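Local coordinates for uronate dehydrogenase (Agrobacterium tumefaciens, PDB 3RFX), which probably oxidises uronic acids such as galacturonate and glucuronate to the corresponding aldaric acid lactones, with NAD as the electron acceptor, at residues A[58-70]-A[94-108]. The protein carries 1 engineered substitution. Residues are numbered along the deposited sequence; the frame is centred on the assembly and turned at random.
Sequences VNAMVAGCDGIVH and LYEAARAHGQPRIVF. With PO4 (phosphate ion), chain E.
His101 meets Asn59 and Ala63 at the helical end of this contact. Its CB lies 4.4 Å from Val62 CG1. With CG anti to the carbonyl carbon (chi1 -64°), the ring extends toward the end of helix 55-62, where Ala63, the first residue beyond it, lays CB over one face, 3.5 Å from the centroid, a CH-pi contact. CG lies near Ala63 CA and O1 of a phosphate ion, probably from the crystallisation liquor; ND1 donates to that O1. CE1 comes closest to Ala63 CB (3.4 Å). NE2 donates to Asn59 OD1 at 2.7 Å; this bond is bent at the proton (153°) and comes from above the carbonyl plane, the amide standing 73° from the ring. CD2 lies by the same amide. Bonds at both ring nitrogens would hold the ring's rotation in this crystal; with both donating, the ring is probably positively charged.

Deeper in, Ala97 CB packs against Val58 and Val62. Leu94 splits its branches: CD1 meets Val62 CG2 at 3.9 Å and also Met61 and Ile68, while CD2 lies over the His70 ring, 3.6 Å from its centroid. Phe108 CD1 reaches that ring's edge, and His70 ND1 is hydrogen-bonded to Thr9 OG1. Pro104 CG, 4.0 Å from Ile68 CD1, extends the apolar layer.

Strands 67-70 and 105-108 run parallel, joined by Ile68 N to Arg105 O, Val107 N to Ile68 O (2.8 Å) and His70 N to Val107 O. With helix 80-100 between them, they form a beta-alpha-beta unit of the NAD-binding Rossmann fold.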
loop_
_atom_site.group_PDB
_atom_site.type_symbol
_atom_site.label_atom_id
_atom_site.label_comp_id
_atom_site.label_asym_id
_atom_site.label_seq_id
_atom_site.Cartn_x
_atom_site.Cartn_y
_atom_site.Cartn_z
ATOM N N VAL A 58 -10.759 -3.244 -42.753
ATOM C CA VAL A 58 -9.768 -3.377 -41.686
ATOM C C VAL A 58 -9.045 -4.730 -41.746
ATOM O O VAL A 58 -7.822 -4.801 -41.620
ATOM C CB VAL A 58 -10.403 -3.147 -40.298
ATOM C CG1 VAL A 58 -9.386 -3.414 -39.202
ATOM C CG2 VAL A 58 -10.921 -1.714 -40.201
ATOM N N ASN A 59 -9.800 -5.801 -41.966
ATOM C CA ASN A 59 -9.184 -7.111 -42.175
ATOM C C ASN A 59 -8.095 -7.079 -43.253
ATOM O O ASN A 59 -6.978 -7.556 -43.038
ATOM C CB ASN A 59 -10.249 -8.162 -42.503
ATOM C CG ASN A 59 -9.691 -9.573 -42.495
ATOM O OD1 ASN A 59 -8.917 -9.957 -43.378
ATOM N ND2 ASN A 59 -10.077 -10.354 -41.490
ATOM N N ALA A 60 -8.412 -6.494 -44.407
ATOM C CA ALA A 60 -7.439 -6.376 -45.493
ATOM C C ALA A 60 -6.254 -5.485 -45.115
ATOM O O ALA A 60 -5.101 -5.765 -45.471
ATOM C CB ALA A 60 -8.119 -5.864 -46.759
ATOM N N MET A 61 -6.539 -4.410 -44.384
ATOM C CA MET A 61 -5.503 -3.491 -43.929
ATOM C C MET A 61 -4.467 -4.217 -43.073
ATOM O O MET A 61 -3.260 -4.018 -43.224
ATOM C CB MET A 61 -6.141 -2.344 -43.130
ATOM C CG MET A 61 -5.163 -1.271 -42.666
ATOM S SD MET A 61 -5.987 -0.064 -41.607
ATOM C CE MET A 61 -6.622 -1.136 -40.321
ATOM N N VAL A 62 -4.947 -5.076 -42.183
ATOM C CA VAL A 62 -4.063 -5.749 -41.233
ATOM C C VAL A 62 -3.323 -6.958 -41.818
ATOM O O VAL A 62 -2.165 -7.213 -41.479
ATOM C CB VAL A 62 -4.838 -6.148 -39.952
ATOM C CG1 VAL A 62 -3.987 -7.046 -39.052
ATOM C CG2 VAL A 62 -5.285 -4.889 -39.194
ATOM N N ALA A 63 -3.997 -7.701 -42.695
ATOM C CA ALA A 63 -3.428 -8.926 -43.266
ATOM C C ALA A 63 -2.038 -8.699 -43.850
ATOM O O ALA A 63 -1.823 -7.768 -44.628
ATOM C CB ALA A 63 -4.376 -9.511 -44.328
ATOM N N GLY A 64 -1.089 -9.543 -43.460
ATOM C CA GLY A 64 0.272 -9.435 -43.948
ATOM C C GLY A 64 1.197 -8.544 -43.133
ATOM O O GLY A 64 2.383 -8.434 -43.445
ATOM N N CYS A 65 0.667 -7.916 -42.083
ATOM C CA CYS A 65 1.479 -7.050 -41.226
ATOM C C CYS A 65 2.000 -7.767 -39.989
ATOM O O CYS A 65 1.280 -8.538 -39.362
ATOM C CB CYS A 65 0.676 -5.819 -40.804
ATOM S SG CYS A 65 0.124 -4.829 -42.222
ATOM N N ASP A 66 3.249 -7.482 -39.640
ATOM C CA ASP A 66 3.925 -8.123 -38.517
ATOM C C ASP A 66 3.837 -7.295 -37.239
ATOM O O ASP A 66 4.204 -7.760 -36.165
ATOM C CB ASP A 66 5.386 -8.352 -38.879
ATOM C CG ASP A 66 5.537 -9.197 -40.124
ATOM O OD1 ASP A 66 5.024 -10.335 -40.108
ATOM O OD2 ASP A 66 6.130 -8.718 -41.118
ATOM N N GLY A 67 3.354 -6.065 -37.366
ATOM C CA GLY A 67 3.246 -5.154 -36.235
ATOM C C GLY A 67 2.320 -4.012 -36.595
ATOM O O GLY A 67 2.161 -3.684 -37.776
ATOM N N ILE A 68 1.703 -3.403 -35.587
ATOM C CA ILE A 68 0.766 -2.304 -35.818
ATOM C C ILE A 68 1.051 -1.161 -34.851
ATOM O O ILE A 68 1.155 -1.373 -33.634
ATOM C CB ILE A 68 -0.695 -2.723 -35.594
ATOM C CG1 ILE A 68 -1.087 -3.913 -36.482
ATOM C CG2 ILE A 68 -1.643 -1.549 -35.869
ATOM C CD1 ILE A 68 -2.501 -4.406 -36.226
ATOM N N VAL A 69 1.187 0.042 -35.398
ATOM C CA VAL A 69 1.197 1.254 -34.589
ATOM C C VAL A 69 -0.134 1.933 -34.866
ATOM O O VAL A 69 -0.355 2.496 -35.941
ATOM C CB VAL A 69 2.378 2.168 -34.929
ATOM C CG1 VAL A 69 2.291 3.477 -34.129
ATOM C CG2 VAL A 69 3.692 1.457 -34.630
ATOM N N HIS A 70 -1.047 1.830 -33.909
ATOM C CA HIS A 70 -2.414 2.274 -34.121
ATOM C C HIS A 70 -2.629 3.721 -33.665
ATOM O O HIS A 70 -2.965 3.969 -32.504
ATOM C CB HIS A 70 -3.397 1.347 -33.403
ATOM C CG HIS A 70 -4.831 1.694 -33.641
ATOM N ND1 HIS A 70 -5.330 1.957 -34.899
ATOM C CD2 HIS A 70 -5.874 1.821 -32.786
ATOM C CE1 HIS A 70 -6.616 2.244 -34.806
ATOM N NE2 HIS A 70 -6.973 2.159 -33.536
ATOM N N LEU A 94 -10.248 -3.626 -35.451
ATOM C CA LEU A 94 -8.805 -3.789 -35.477
ATOM C C LEU A 94 -8.384 -5.055 -34.723
ATOM O O LEU A 94 -7.524 -5.797 -35.198
ATOM C CB LEU A 94 -8.093 -2.580 -34.860
ATOM C CG LEU A 94 -6.568 -2.623 -34.977
ATOM C CD1 LEU A 94 -6.140 -2.262 -36.394
ATOM C CD2 LEU A 94 -5.921 -1.673 -33.962
ATOM N N TYR A 95 -8.972 -5.288 -33.549
ATOM C CA TYR A 95 -8.581 -6.449 -32.733
ATOM C C TYR A 95 -9.018 -7.777 -33.366
ATOM O O TYR A 95 -8.263 -8.759 -33.369
ATOM C CB TYR A 95 -9.003 -6.295 -31.250
ATOM C CG TYR A 95 -7.915 -5.538 -30.520
ATOM C CD1 TYR A 95 -6.934 -6.211 -29.804
ATOM C CD2 TYR A 95 -7.798 -4.153 -30.656
ATOM C CE1 TYR A 95 -5.890 -5.525 -29.188
ATOM C CE2 TYR A 95 -6.762 -3.457 -30.048
ATOM C CZ TYR A 95 -5.812 -4.142 -29.319
ATOM O OH TYR A 95 -4.782 -3.452 -28.726
ATOM N N GLU A 96 -10.217 -7.783 -33.933
ATOM C CA GLU A 96 -10.689 -8.942 -34.686
ATOM C C GLU A 96 -9.793 -9.240 -35.892
ATOM O O GLU A 96 -9.479 -10.405 -36.181
ATOM C CB GLU A 96 -12.150 -8.756 -35.096
ATOM C CG GLU A 96 -13.115 -9.169 -34.010
ATOM C CD GLU A 96 -12.880 -10.605 -33.564
ATOM O OE1 GLU A 96 -13.215 -11.524 -34.336
ATOM O OE2 GLU A 96 -12.333 -10.824 -32.459
ATOM N N ALA A 97 -9.360 -8.191 -36.585
ATOM C CA ALA A 97 -8.503 -8.367 -37.747
ATOM C C ALA A 97 -7.141 -8.918 -37.342
ATOM O O ALA A 97 -6.586 -9.802 -38.003
ATOM C CB ALA A 97 -8.351 -7.065 -38.498
ATOM N N ALA A 98 -6.597 -8.399 -36.248
ATOM C CA ALA A 98 -5.324 -8.894 -35.756
ATOM C C ALA A 98 -5.467 -10.359 -35.348
ATOM O O ALA A 98 -4.583 -11.175 -35.601
ATOM C CB ALA A 98 -4.837 -8.048 -34.572
ATOM N N ARG A 99 -6.583 -10.687 -34.714
ATOM C CA ARG A 99 -6.788 -12.043 -34.210
ATOM C C ARG A 99 -6.844 -13.035 -35.382
ATOM O O ARG A 99 -6.435 -14.193 -35.258
ATOM C CB ARG A 99 -8.067 -12.117 -33.378
ATOM C CG ARG A 99 -8.313 -13.491 -32.763
ATOM C CD ARG A 99 -9.430 -13.469 -31.733
ATOM N NE ARG A 99 -10.758 -13.307 -32.324
ATOM C CZ ARG A 99 -11.491 -14.314 -32.791
ATOM N NH1 ARG A 99 -11.017 -15.561 -32.739
ATOM N NH2 ARG A 99 -12.695 -14.080 -33.307
ATOM N N ALA A 100 -7.327 -12.554 -36.526
ATOM C CA ALA A 100 -7.450 -13.380 -37.726
ATOM C C ALA A 100 -6.150 -13.492 -38.518
ATOM O O ALA A 100 -6.036 -14.334 -39.411
ATOM C CB ALA A 100 -8.577 -12.846 -38.617
ATOM N N HIS A 101 -5.163 -12.658 -38.192
ATOM C CA HIS A 101 -3.930 -12.608 -38.969
ATOM C C HIS A 101 -2.639 -12.680 -38.151
ATOM O O HIS A 101 -1.696 -11.934 -38.406
ATOM C CB HIS A 101 -3.927 -11.381 -39.900
ATOM C CG HIS A 101 -5.005 -11.423 -40.938
ATOM N ND1 HIS A 101 -4.889 -12.160 -42.097
ATOM C CD2 HIS A 101 -6.239 -10.866 -40.968
ATOM C CE1 HIS A 101 -5.998 -12.036 -42.808
ATOM N NE2 HIS A 101 -6.832 -11.256 -42.144
ATOM N N GLY A 102 -2.593 -13.587 -37.180
ATOM C CA GLY A 102 -1.345 -13.884 -36.496
ATOM C C GLY A 102 -1.057 -13.040 -35.263
ATOM O O GLY A 102 0.035 -13.126 -34.695
ATOM N N GLN A 103 -2.041 -12.245 -34.851
ATOM C CA GLN A 103 -1.920 -11.381 -33.671
ATOM C C GLN A 103 -0.643 -10.556 -33.665
ATOM O O GLN A 103 0.139 -10.613 -32.718
ATOM C CB GLN A 103 -2.074 -12.202 -32.375
ATOM C CG GLN A 103 -3.431 -12.864 -32.308
ATOM C CD GLN A 103 -3.680 -13.703 -31.064
ATOM O OE1 GLN A 103 -4.763 -14.268 -30.913
ATOM N NE2 GLN A 103 -2.697 -13.782 -30.174
ATOM N N PRO A 104 -0.430 -9.764 -34.727
ATOM C CA PRO A 104 0.725 -8.868 -34.746
ATOM C C PRO A 104 0.663 -7.960 -33.510
ATOM O O PRO A 104 -0.426 -7.517 -33.134
ATOM C CB PRO A 104 0.496 -8.039 -36.018
ATOM C CG PRO A 104 -0.987 -8.097 -36.231
ATOM C CD PRO A 104 -1.345 -9.502 -35.849
ATOM N N ARG A 105 1.807 -7.721 -32.885
ATOM C CA ARG A 105 1.881 -6.879 -31.694
ATOM C C ARG A 105 1.397 -5.459 -32.016
ATOM O O ARG A 105 1.703 -4.926 -33.086
ATOM C CB ARG A 105 3.322 -6.852 -31.192
ATOM C CG ARG A 105 3.540 -6.101 -29.887
ATOM C CD ARG A 105 4.938 -6.360 -29.357
ATOM N NE ARG A 105 5.075 -7.728 -28.842
ATOM C CZ ARG A 105 6.208 -8.219 -28.349
ATOM N NH1 ARG A 105 7.288 -7.456 -28.302
ATOM N NH2 ARG A 105 6.261 -9.475 -27.895
ATOM N N ILE A 106 0.659 -4.860 -31.080
ATOM C CA ILE A 106 0.054 -3.542 -31.285
ATOM C C ILE A 106 0.605 -2.482 -30.328
ATOM O O ILE A 106 0.706 -2.716 -29.122
ATOM C CB ILE A 106 -1.465 -3.619 -31.102
ATOM C CG1 ILE A 106 -2.073 -4.542 -32.166
ATOM C CG2 ILE A 106 -2.114 -2.215 -31.154
ATOM C CD1 ILE A 106 -3.479 -4.969 -31.851
ATOM N N VAL A 107 0.990 -1.331 -30.870
ATOM C CA VAL A 107 1.194 -0.140 -30.038
ATOM C C VAL A 107 -0.080 0.688 -30.173
ATOM O O VAL A 107 -0.386 1.194 -31.251
ATOM C CB VAL A 107 2.426 0.684 -30.474
ATOM C CG1 VAL A 107 2.527 2.001 -29.674
ATOM C CG2 VAL A 107 3.702 -0.117 -30.296
ATOM N N PHE A 108 -0.848 0.788 -29.094
ATOM C CA PHE A 108 -2.104 1.526 -29.116
ATOM C C PHE A 108 -1.899 2.954 -28.612
ATOM O O PHE A 108 -1.363 3.156 -27.529
ATOM C CB PHE A 108 -3.135 0.817 -28.236
ATOM C CG PHE A 108 -4.428 1.570 -28.071
ATOM C CD1 PHE A 108 -5.097 2.086 -29.171
ATOM C CD2 PHE A 108 -4.992 1.739 -26.814
ATOM C CE1 PHE A 108 -6.301 2.763 -29.023
ATOM C CE2 PHE A 108 -6.199 2.421 -26.659
ATOM C CZ PHE A 108 -6.855 2.924 -27.764
HETATM P P PO4 E . -2.014 -14.301 -42.355
HETATM O O1 PO4 E . -3.500 -14.401 -42.115
HETATM O O2 PO4 E . -1.277 -14.815 -41.143
HETATM O O3 PO4 E . -1.653 -15.165 -43.540
HETATM O O4 PO4 E . -1.642 -12.852 -42.627
HETATM O O HOH W 1 -0.608 -10.468 -40.321
#